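Local coordinates for putative membrane transport protein (Vibrio parahaemolyticus RIMD 2210633, PDB 3CK6) that probably takes up zinc ions across the inner membrane as a zinc:proton symporter, with a cytoplasmic domain that forms a funnel-shaped homopentamer, at residues Thr23-Ile28 and Arg44-Asp49; Cys36-Pro41 and Met95-Ile100; Ser65-His70 and Ile187-Tyr192; Leu137-Ile142 and Thr206-Gln211. The protein carries 1 engineered substitution. One frame throughout, in Å; residues are numbered along the deposited sequence.

The four contacts run from the sheet of the cytoplasmic domain to its long helices. Interactions 1 and 2 have centres 15 Å apart and meet where W46 CZ3 lies 4.2 Å from C36 SG. Interaction 2 is the hub: S97 OG is 3.3 Å from S65 OG of interaction 3, a weak, probable hydrogen bond, and I100 CD1 packs 4.0 Å from L138 CD1 of interaction 4. Interactions 3 and 4 do not touch, their nearest atoms being about 6 Å apart, yet both reach subunit boundaries of the pentamer: residues 65-70 and 187-192 meet the second subunit, and 206-211 the third. Interaction 1 touches no other subunit of the assembly.

Interaction 1 of 4, residues Thr23-Ile28 and Arg44-Asp49; sequences TTAEHI and RGWLED. Engineered in segment 44-49: G45 (natural residue Ser).
W46 turns CG anti to its backbone N (chi1 -177°), which carries the indole off helix 43-49 and over to the 23-28 loop; I28, with chi1 at 76°, sets CG2 beside its own N and against the six-membered ring. The indole nitrogen is then close to the backbone of E26, and W46 NE1 donates to E26 O at 2.8 Å. That bond is short but bent, 132° at the hydrogen, in keeping with an oxygen that lies somewhat out of the indole plane. Two aliphatic groups lie along the same ring system, both coming in obliquely. A25 CB is 3.7 Å from W46 CD1 at the pyrrole end, while I28 CG2 packs tightly at the other end, 3.3 Å from W46 CZ2. The I28 side chain crosses the tryptophan at about a right angle.

E26 O has a second donor in N50 ND2, and N50 ties loop to helix from both sides of its amide: ND2 also reaches W46 O, and OD1 takes I28 N. Within the loop, H27 ND1 gives a 2.7 Å bond to I28 O, in the imidazole plane and on a carbonyl lone pair. On the helix, R44 NH2 pairs with E48 OE1 at 3.1 Å and with D58 as well.

The contact lays helix 43-49 and the loop between strands 19-20 and 32-37 against the sheet. W46 meets the rings of F6 and Y34 and packs on I108 of strand 106-111, I28 rests on A106 of that strand, and L47 packs against helix 54-60.

Interaction 2 of 4, residues Cys36-Pro41 and Met95-Ile100; sequences CERLHP and MLSIRI
S97 O receives both terminal nitrogens of R38, NH1 at 3.0 Å and NH2 also at 3.0 Å. The guanidinium comes end-on, and both donors reach the one oxygen from the same face of its carbonyl plane. NH2 has a further, weak partner in T110 OG1. With CG anti to its N (chi1 -180°) and a bend at chi3, R38 crosses to S97 from the end of strand 32-37, where the chain enters a type I turn. In the mixed sheet of this CorA-family α/β domain, strand 106-111 separates 32-37 from 96-103, so the arginine spans an intervening strand.

Over one face of R38 lies the guanidinium of R99. The two guanidinium groups stack flat, centres 3.9 Å apart and planes 12° from parallel, with R38 NE 3.5 Å from R99 CZ. Oxygens met by their N-H groups should ease the repulsion of two buried cations. R99 NE donates to S97 OG at 3.1 Å, in the guanidinium plane and nearly straight (165°); S97 OG also has a weak hydrogen bond with S65 OG. R99 NH1 reaches A62 O and L60 O.

Interaction 3 of 4, residues Ser65-His70 and Ile187-Tyr192; sequences SRPSFH and IRPQQY
P67 O takes a 2.7 Å hydrogen bond from a water; the same water donates to P189 O, with 2.8 Å between the water oxygen and P189 O. Here the approach to strand 68-71, outermost in the chain's mixed sheet, lies against helix 173-199, one of the long helices of the CorA-type funnel domain. The two backbones come close, with P67 CA and Q190 CA 5.1 Å apart, and the water joins them at a point where the two segments have no direct hydrogen bond. The helix is kinked at P189, whose ring nitrogen has no proton to give to the preceding turn.

Packing does the rest. The two proline rings cross at a slant, P67 CB lying 3.9 Å from P189 CB. R66 starts with CG between its N and carbonyl carbon (chi1 71°) and bends at chi3, which brings NH2 to 3.8 Å from P189 CB. Its charge is directed to the second subunit: R66 NE forms a salt bridge with E224 of that subunit, and NH1 bonds to N217 there.

Two residues on from R66, S68 OG gives its proton to R66 O at 2.9 Å and accepts H70 NE2, also at 2.9 Å; N217 of the second subunit donates to the same oxygen. The water ties the entry to the strand to helix 173-199, and R66 and S68 tie it to the second subunit. Q190 sends its chain anti to N and then bends at chi2, placing OE1 where R82 N donates to it, with P67 CG 3.7 Å away.

Interaction 4 of 4, residues Leu137-Ile142 and Thr206-Gln211; sequences LLNQII and TSRPHQ
Helix 134-161 runs uninterrupted through residues 137-142, whereas 206-211 is a change of direction: R208 occupies the N-cap position, and helix 209-246 begins at P209. The segments come closest at N139 and Q211, their CA atoms 7.5 Å apart. Across this gap N139 points at the new helix, and CG anti to the backbone N (chi1 -163°) carries the amide outward to R208.

R208 curls back at chi3 and presents one edge of its guanidinium, with NE and NH2 both on N139 OD1. R208 NE makes the shorter and straighter bond, 2.8 Å and 159° at the hydrogen, in the carbonyl plane on a lone pair of OD1. R208 NH2 follows at 3.1 Å from above that plane, since amide and guanidinium are turned 71° from each other. N139 OD1 is further crowded by Q211 CB, a tight 3.0 Å away. The other end of the amide is used too: N139 ND2 donates at 3.0 Å to a water that in turn donates to Q211 O at 2.8 Å. Y212 packs on N139, and R208 also touches A135 and S136 of helix 134-161.

With OD1 taking two N-H groups and ND2 giving one to the water, oxygen and nitrogen of the asparagine cannot be exchanged without losing bonds. The acceptor is a neutral amide, so the bonds do not cancel the positive charge expected on R208, which may polarise the N139 carbonyl.

Interaction 1 of 4, residues Thr23-Ile28 and Arg44-Asp49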
# COMPACT_ATOMS: atom_id res chain seq x y z
N THR E 23 48.50 -8.24 -0.74
CA THR E 23 47.34 -9.07 -0.66
C THR E 23 47.51 -10.03 0.55
O THR E 23 46.66 -10.89 0.81
CB THR E 23 47.20 -9.75 -2.04
OG1 THR E 23 45.91 -9.48 -2.60
CG2 THR E 23 47.54 -11.19 -2.00
N THR E 24 48.60 -9.86 1.29
CA THR E 24 48.81 -10.60 2.54
C THR E 24 47.73 -10.28 3.57
O THR E 24 47.37 -9.11 3.75
CB THR E 24 50.18 -10.29 3.16
OG1 THR E 24 51.20 -10.65 2.24
CG2 THR E 24 50.39 -11.07 4.47
N ALA E 25 47.22 -11.33 4.22
CA ALA E 25 46.23 -11.23 5.29
C ALA E 25 46.84 -10.51 6.49
O ALA E 25 47.51 -11.13 7.34
CB ALA E 25 45.74 -12.61 5.69
N GLU E 26 46.63 -9.20 6.54
CA GLU E 26 47.23 -8.38 7.60
C GLU E 26 46.13 -7.72 8.45
O GLU E 26 44.99 -8.20 8.49
CB GLU E 26 48.20 -7.36 6.98
CG GLU E 26 49.26 -8.01 6.06
CD GLU E 26 50.44 -7.08 5.70
OE1 GLU E 26 50.20 -5.93 5.24
OE2 GLU E 26 51.61 -7.53 5.86
N HIS E 27 46.48 -6.65 9.15
CA HIS E 27 45.51 -5.88 9.90
C HIS E 27 44.90 -4.83 8.96
O HIS E 27 45.62 -4.17 8.22
CB HIS E 27 46.22 -5.21 11.09
CG HIS E 27 45.30 -4.59 12.10
ND1 HIS E 27 44.39 -3.60 11.77
CD2 HIS E 27 45.17 -4.80 13.43
CE1 HIS E 27 43.74 -3.23 12.86
NE2 HIS E 27 44.18 -3.95 13.88
N ILE E 28 43.57 -4.69 8.98
CA ILE E 28 42.91 -3.69 8.15
C ILE E 28 43.24 -2.25 8.59
O ILE E 28 43.53 -1.98 9.77
CB ILE E 28 41.37 -3.93 8.00
CG1 ILE E 28 40.62 -3.51 9.26
CG2 ILE E 28 41.07 -5.41 7.64
CD1 ILE E 28 39.14 -3.29 9.03
N ARG E 44 36.92 -15.95 7.05
CA ARG E 44 36.34 -15.82 8.38
C ARG E 44 37.39 -15.53 9.46
O ARG E 44 37.17 -14.69 10.34
CB ARG E 44 35.54 -17.07 8.78
CG ARG E 44 35.06 -17.03 10.23
CD ARG E 44 34.24 -18.26 10.58
NE ARG E 44 32.95 -18.28 9.90
CZ ARG E 44 31.85 -17.68 10.34
NH1 ARG E 44 30.72 -17.80 9.64
NH2 ARG E 44 31.87 -16.97 11.47
N GLY E 45 38.52 -16.24 9.40
CA GLY E 45 39.58 -16.08 10.40
C GLY E 45 40.15 -14.67 10.37
O GLY E 45 40.34 -14.03 11.42
N TRP E 46 40.41 -14.19 9.16
CA TRP E 46 40.90 -12.84 8.96
C TRP E 46 39.95 -11.79 9.53
O TRP E 46 40.38 -10.90 10.26
CB TRP E 46 41.13 -12.61 7.47
CG TRP E 46 41.71 -11.29 7.12
CD1 TRP E 46 42.99 -10.86 7.36
CD2 TRP E 46 41.05 -10.24 6.43
NE1 TRP E 46 43.15 -9.58 6.87
CE2 TRP E 46 41.97 -9.17 6.30
CE3 TRP E 46 39.75 -10.08 5.91
CZ2 TRP E 46 41.65 -7.99 5.65
CZ3 TRP E 46 39.43 -8.89 5.28
CH2 TRP E 46 40.38 -7.85 5.17
N LEU E 47 38.66 -11.92 9.21
CA LEU E 47 37.64 -10.97 9.69
C LEU E 47 37.55 -10.94 11.22
O LEU E 47 37.52 -9.87 11.84
CB LEU E 47 36.27 -11.31 9.07
CG LEU E 47 36.13 -11.00 7.57
CD1 LEU E 47 34.87 -11.59 7.01
CD2 LEU E 47 36.16 -9.49 7.30
N GLU E 48 37.54 -12.13 11.83
CA GLU E 48 37.50 -12.24 13.29
C GLU E 48 38.80 -11.79 13.96
O GLU E 48 38.76 -11.11 14.99
CB GLU E 48 37.08 -13.65 13.73
CG GLU E 48 35.61 -13.90 13.39
CD GLU E 48 35.14 -15.33 13.68
OE1 GLU E 48 33.99 -15.64 13.31
OE2 GLU E 48 35.90 -16.12 14.26
N ASP E 49 39.95 -12.12 13.36
CA ASP E 49 41.24 -11.62 13.85
C ASP E 49 41.25 -10.09 13.89
O ASP E 49 41.89 -9.49 14.75
CB ASP E 49 42.39 -12.11 12.96
CG ASP E 49 42.85 -13.54 13.29
OD1 ASP E 49 42.43 -14.14 14.33
OD2 ASP E 49 43.64 -14.07 12.49

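Interaction 2 of 4, residues Cys36-Pro41 and Met95-Ile100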
# COMPACT_ATOMS: atom_id res chain seq x y z
N CYS E 36 37.60 -9.41 -1.60
CA CYS E 36 37.86 -10.79 -1.13
C CYS E 36 36.94 -11.87 -1.71
O CYS E 36 35.82 -11.59 -2.12
CB CYS E 36 37.76 -10.87 0.39
SG CYS E 36 38.72 -9.60 1.24
N GLU E 37 37.46 -13.11 -1.71
CA GLU E 37 36.68 -14.30 -2.04
C GLU E 37 35.86 -14.74 -0.82
O GLU E 37 36.41 -15.11 0.21
CB GLU E 37 37.61 -15.45 -2.49
CG GLU E 37 38.43 -15.16 -3.75
CD GLU E 37 37.66 -15.33 -5.06
OE1 GLU E 37 36.41 -15.24 -5.04
OE2 GLU E 37 38.31 -15.55 -6.11
N ARG E 38 34.54 -14.66 -0.94
CA ARG E 38 33.66 -14.97 0.18
C ARG E 38 33.72 -16.45 0.60
O ARG E 38 33.54 -16.76 1.78
CB ARG E 38 32.22 -14.56 -0.16
CG ARG E 38 31.20 -14.84 0.93
CD ARG E 38 29.96 -13.95 0.76
NE ARG E 38 29.16 -14.36 -0.39
CZ ARG E 38 28.99 -13.62 -1.49
NH1 ARG E 38 28.24 -14.10 -2.47
NH2 ARG E 38 29.56 -12.41 -1.60
N LEU E 39 34.01 -17.35 -0.35
CA LEU E 39 33.99 -18.79 -0.07
C LEU E 39 35.33 -19.40 0.33
O LEU E 39 35.42 -20.60 0.56
CB LEU E 39 33.40 -19.57 -1.26
CG LEU E 39 31.93 -19.28 -1.58
CD1 LEU E 39 31.45 -20.12 -2.76
CD2 LEU E 39 31.02 -19.49 -0.37
N HIS E 40 36.36 -18.58 0.44
CA HIS E 40 37.67 -19.08 0.80
C HIS E 40 37.72 -19.41 2.29
O HIS E 40 37.30 -18.59 3.11
CB HIS E 40 38.72 -18.03 0.47
CG HIS E 40 40.12 -18.56 0.44
ND1 HIS E 40 40.83 -18.82 1.59
CD2 HIS E 40 40.93 -18.88 -0.60
CE1 HIS E 40 42.02 -19.30 1.26
NE2 HIS E 40 42.11 -19.33 -0.06
N PRO E 41 38.24 -20.61 2.65
CA PRO E 41 38.38 -21.07 4.04
C PRO E 41 38.98 -20.04 5.00
O PRO E 41 38.65 -20.06 6.19
CB PRO E 41 39.33 -22.28 3.94
CG PRO E 41 39.82 -22.31 2.51
CD PRO E 41 38.76 -21.62 1.71
N MSE E 95 21.41 -13.73 -10.24
CA MSE E 95 22.24 -12.61 -9.88
C MSE E 95 23.19 -12.91 -8.74
O MSE E 95 22.85 -13.66 -7.82
CB MSE E 95 21.36 -11.41 -9.50
CG MSE E 95 20.35 -11.07 -10.57
SE MSE E 95 19.44 -9.42 -10.10
CE MSE E 95 20.87 -8.16 -10.28
N LEU E 96 24.39 -12.35 -8.84
CA LEU E 96 25.45 -12.48 -7.84
C LEU E 96 25.26 -11.56 -6.66
O LEU E 96 24.85 -10.40 -6.82
CB LEU E 96 26.82 -12.21 -8.47
CG LEU E 96 27.03 -10.98 -9.37
CD1 LEU E 96 27.24 -9.66 -8.61
CD2 LEU E 96 28.17 -11.23 -10.37
N SER E 97 25.60 -12.05 -5.47
CA SER E 97 25.57 -11.22 -4.27
C SER E 97 26.96 -10.66 -3.95
O SER E 97 27.94 -11.41 -3.86
CB SER E 97 25.04 -12.02 -3.09
OG SER E 97 25.00 -11.18 -1.95
N ILE E 98 27.03 -9.33 -3.79
CA ILE E 98 28.24 -8.63 -3.39
C ILE E 98 27.96 -8.11 -1.96
O ILE E 98 27.00 -7.36 -1.73
CB ILE E 98 28.56 -7.44 -4.33
CG1 ILE E 98 28.85 -7.88 -5.77
CG2 ILE E 98 29.72 -6.55 -3.73
CD1 ILE E 98 29.95 -8.92 -5.91
N ARG E 99 28.77 -8.54 -1.01
CA ARG E 99 28.51 -8.20 0.37
C ARG E 99 29.65 -7.35 0.91
O ARG E 99 30.82 -7.74 0.90
CB ARG E 99 28.24 -9.42 1.20
CG ARG E 99 27.25 -10.36 0.47
CD ARG E 99 26.86 -11.42 1.34
NE ARG E 99 26.13 -12.44 0.60
CZ ARG E 99 26.00 -13.68 1.03
NH1 ARG E 99 26.59 -14.06 2.16
NH2 ARG E 99 25.32 -14.57 0.30
N ILE E 100 29.27 -6.18 1.36
CA ILE E 100 30.23 -5.15 1.65
C ILE E 100 30.11 -4.73 3.11
O ILE E 100 29.02 -4.44 3.60
CB ILE E 100 29.97 -3.89 0.76
CG1 ILE E 100 30.09 -4.23 -0.73
CG2 ILE E 100 30.85 -2.68 1.21
CD1 ILE E 100 29.76 -3.04 -1.60

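Interaction 3 of 4, residues Ser65-His70 and Ile187-Tyr192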
# COMPACT_ATOMS: atom_id res chain seq x y z
N SER E 65 21.07 -14.70 1.16
CA SER E 65 21.11 -13.26 1.43
C SER E 65 20.04 -12.54 0.61
O SER E 65 19.52 -13.09 -0.38
CB SER E 65 22.49 -12.69 1.10
OG SER E 65 22.76 -12.90 -0.29
N ARG E 66 19.70 -11.33 1.04
CA ARG E 66 18.93 -10.39 0.24
C ARG E 66 19.63 -9.01 0.25
O ARG E 66 20.30 -8.65 1.22
CB ARG E 66 17.50 -10.28 0.75
CG ARG E 66 17.43 -9.55 2.11
CD ARG E 66 16.00 -9.47 2.61
NE ARG E 66 15.19 -8.42 1.98
CZ ARG E 66 15.12 -7.15 2.39
NH1 ARG E 66 15.85 -6.71 3.42
NH2 ARG E 66 14.31 -6.30 1.77
N PRO E 67 19.48 -8.23 -0.85
CA PRO E 67 20.02 -6.86 -0.73
C PRO E 67 19.44 -6.12 0.47
O PRO E 67 18.23 -6.17 0.74
CB PRO E 67 19.59 -6.19 -2.04
CG PRO E 67 19.46 -7.36 -3.02
CD PRO E 67 18.91 -8.50 -2.18
N SER E 68 20.32 -5.43 1.19
CA SER E 68 19.93 -4.80 2.43
C SER E 68 21.05 -3.91 2.95
O SER E 68 22.22 -4.06 2.58
CB SER E 68 19.58 -5.85 3.49
OG SER E 68 20.53 -6.91 3.50
N PHE E 69 20.66 -3.04 3.86
CA PHE E 69 21.58 -2.17 4.54
C PHE E 69 21.43 -2.39 6.05
O PHE E 69 20.31 -2.47 6.56
CB PHE E 69 21.32 -0.70 4.18
CG PHE E 69 22.10 0.29 5.03
CD1 PHE E 69 23.43 0.62 4.71
CD2 PHE E 69 21.52 0.86 6.15
CE1 PHE E 69 24.17 1.51 5.50
CE2 PHE E 69 22.26 1.77 6.95
CZ PHE E 69 23.59 2.09 6.61
N HIS E 70 22.56 -2.47 6.75
CA HIS E 70 22.58 -2.80 8.16
C HIS E 70 23.51 -1.81 8.84
O HIS E 70 24.72 -1.93 8.72
CB HIS E 70 23.15 -4.21 8.36
CG HIS E 70 22.39 -5.29 7.63
ND1 HIS E 70 21.35 -5.98 8.21
CD2 HIS E 70 22.53 -5.80 6.38
CE1 HIS E 70 20.86 -6.85 7.34
NE2 HIS E 70 21.56 -6.76 6.23
N ILE E 187 15.99 -6.74 -7.20
CA ILE E 187 16.15 -5.35 -7.56
C ILE E 187 15.23 -4.42 -6.77
O ILE E 187 15.62 -3.31 -6.43
CB ILE E 187 16.18 -5.17 -9.09
CG1 ILE E 187 17.50 -5.77 -9.57
CG2 ILE E 187 16.08 -3.71 -9.48
CD1 ILE E 187 17.75 -5.63 -11.05
N ARG E 188 14.05 -4.92 -6.41
CA ARG E 188 13.19 -4.22 -5.45
C ARG E 188 13.90 -3.97 -4.09
O ARG E 188 14.04 -2.81 -3.67
CB ARG E 188 11.85 -4.96 -5.31
CG ARG E 188 10.75 -4.18 -4.59
CD ARG E 188 9.37 -4.60 -5.12
NE ARG E 188 8.54 -3.43 -5.45
CZ ARG E 188 8.47 -2.86 -6.65
NH1 ARG E 188 7.70 -1.79 -6.82
NH2 ARG E 188 9.17 -3.34 -7.68
N PRO E 189 14.39 -5.04 -3.40
CA PRO E 189 15.20 -4.82 -2.18
C PRO E 189 16.43 -3.92 -2.35
O PRO E 189 16.79 -3.19 -1.41
CB PRO E 189 15.69 -6.23 -1.82
CG PRO E 189 14.75 -7.14 -2.43
CD PRO E 189 14.18 -6.48 -3.66
N GLN E 190 17.08 -3.98 -3.52
CA GLN E 190 18.26 -3.14 -3.80
C GLN E 190 17.91 -1.67 -3.73
O GLN E 190 18.69 -0.86 -3.23
CB GLN E 190 18.81 -3.45 -5.20
CG GLN E 190 20.20 -2.87 -5.52
CD GLN E 190 21.17 -3.97 -5.93
OE1 GLN E 190 21.15 -5.06 -5.34
NE2 GLN E 190 21.99 -3.73 -6.97
N GLN E 191 16.74 -1.32 -4.25
CA GLN E 191 16.25 0.05 -4.16
C GLN E 191 16.14 0.49 -2.70
O GLN E 191 16.58 1.59 -2.35
CB GLN E 191 14.90 0.19 -4.87
CG GLN E 191 14.41 1.66 -4.96
CD GLN E 191 13.01 1.76 -5.56
OE1 GLN E 191 12.70 1.14 -6.56
NE2 GLN E 191 12.16 2.53 -4.91
N TYR E 192 15.54 -0.35 -1.86
CA TYR E 192 15.38 -0.04 -0.45
C TYR E 192 16.72 0.01 0.30
O TYR E 192 16.86 0.82 1.21
CB TYR E 192 14.37 -0.95 0.24
CG TYR E 192 13.03 -1.07 -0.48
CD1 TYR E 192 12.41 -2.31 -0.60
CD2 TYR E 192 12.41 0.05 -1.06
CE1 TYR E 192 11.19 -2.44 -1.27
CE2 TYR E 192 11.18 -0.07 -1.74
CZ TYR E 192 10.58 -1.33 -1.83
OH TYR E 192 9.38 -1.50 -2.49
O HOH W 1 16.70 -3.99 1.24

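Interaction 4 of 4, residues Leu137-Ile142 and Thr206-Gln211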
# COMPACT_ATOMS: atom_id res chain seq x y z
N LEU E 137 34.48 5.30 -4.37
CA LEU E 137 34.52 3.88 -4.68
C LEU E 137 33.16 3.20 -4.53
O LEU E 137 32.71 2.47 -5.43
CB LEU E 137 35.58 3.17 -3.81
CG LEU E 137 35.61 1.64 -3.93
CD1 LEU E 137 35.98 1.22 -5.36
CD2 LEU E 137 36.58 1.07 -2.94
N LEU E 138 32.52 3.40 -3.38
CA LEU E 138 31.26 2.72 -3.10
C LEU E 138 30.16 3.21 -4.05
O LEU E 138 29.34 2.43 -4.53
CB LEU E 138 30.86 2.96 -1.64
CG LEU E 138 29.52 2.39 -1.18
CD1 LEU E 138 29.47 0.89 -1.44
CD2 LEU E 138 29.27 2.71 0.29
N ASN E 139 30.17 4.52 -4.32
CA ASN E 139 29.28 5.12 -5.32
C ASN E 139 29.45 4.47 -6.69
O ASN E 139 28.46 4.13 -7.35
CB ASN E 139 29.57 6.63 -5.38
CG ASN E 139 28.45 7.45 -6.06
OD1 ASN E 139 28.44 8.67 -5.93
ND2 ASN E 139 27.55 6.79 -6.82
N GLN E 140 30.69 4.25 -7.10
CA GLN E 140 30.97 3.60 -8.39
C GLN E 140 30.55 2.13 -8.42
O GLN E 140 30.10 1.64 -9.45
CB GLN E 140 32.44 3.72 -8.76
CG GLN E 140 32.86 5.13 -9.19
CD GLN E 140 34.23 5.17 -9.83
OE1 GLN E 140 34.81 4.13 -10.17
NE2 GLN E 140 34.78 6.37 -9.99
N ILE E 141 30.69 1.43 -7.30
CA ILE E 141 30.20 0.04 -7.22
C ILE E 141 28.67 -0.00 -7.44
O ILE E 141 28.17 -0.77 -8.28
CB ILE E 141 30.58 -0.65 -5.87
CG1 ILE E 141 32.11 -0.78 -5.75
CG2 ILE E 141 29.88 -2.05 -5.74
CD1 ILE E 141 32.60 -1.14 -4.33
N ILE E 142 27.95 0.84 -6.70
CA ILE E 142 26.49 0.92 -6.79
C ILE E 142 26.07 1.28 -8.23
O ILE E 142 25.28 0.56 -8.85
CB ILE E 142 25.91 1.90 -5.71
CG1 ILE E 142 26.10 1.32 -4.31
CG2 ILE E 142 24.44 2.19 -5.96
CD1 ILE E 142 26.00 2.35 -3.20
N THR E 206 27.26 11.49 2.91
CA THR E 206 27.15 12.94 3.10
C THR E 206 28.23 13.74 2.35
O THR E 206 28.04 14.91 2.06
CB THR E 206 27.12 13.35 4.58
OG1 THR E 206 28.36 13.02 5.20
CG2 THR E 206 25.95 12.66 5.29
N SER E 207 29.34 13.09 2.00
CA SER E 207 30.37 13.77 1.20
C SER E 207 30.02 13.81 -0.30
O SER E 207 30.64 14.55 -1.06
CB SER E 207 31.74 13.12 1.41
OG SER E 207 31.67 11.75 1.17
N ARG E 208 29.05 12.99 -0.71
CA ARG E 208 28.57 12.91 -2.09
C ARG E 208 27.04 12.86 -2.09
O ARG E 208 26.47 11.90 -2.61
CB ARG E 208 29.09 11.63 -2.77
CG ARG E 208 30.61 11.49 -2.83
CD ARG E 208 31.05 10.14 -3.34
NE ARG E 208 30.66 9.99 -4.74
CZ ARG E 208 31.30 10.56 -5.76
NH1 ARG E 208 32.40 11.27 -5.54
NH2 ARG E 208 30.85 10.39 -7.00
N PRO E 209 26.37 13.89 -1.52
CA PRO E 209 24.93 13.71 -1.32
C PRO E 209 24.10 13.60 -2.61
O PRO E 209 23.24 12.74 -2.71
CB PRO E 209 24.53 14.90 -0.45
CG PRO E 209 25.60 15.96 -0.69
CD PRO E 209 26.86 15.19 -1.02
N HIS E 210 24.42 14.42 -3.61
CA HIS E 210 23.65 14.40 -4.86
C HIS E 210 23.96 13.20 -5.74
O HIS E 210 23.05 12.66 -6.38
CB HIS E 210 23.82 15.72 -5.62
CG HIS E 210 23.75 16.92 -4.74
ND1 HIS E 210 24.44 18.08 -5.00
CD2 HIS E 210 23.09 17.14 -3.57
CE1 HIS E 210 24.20 18.97 -4.05
NE2 HIS E 210 23.39 18.41 -3.17
N GLN E 211 25.22 12.77 -5.75
CA GLN E 211 25.60 11.56 -6.49
C GLN E 211 24.85 10.31 -6.00
O GLN E 211 24.34 9.52 -6.81
CB GLN E 211 27.12 11.33 -6.47
CG GLN E 211 27.95 12.48 -7.05
CD GLN E 211 28.49 13.41 -5.98
OE1 GLN E 211 27.78 13.79 -5.05
NE2 GLN E 211 29.76 13.79 -6.12
O HOH W 2 25.94 8.40 -8.81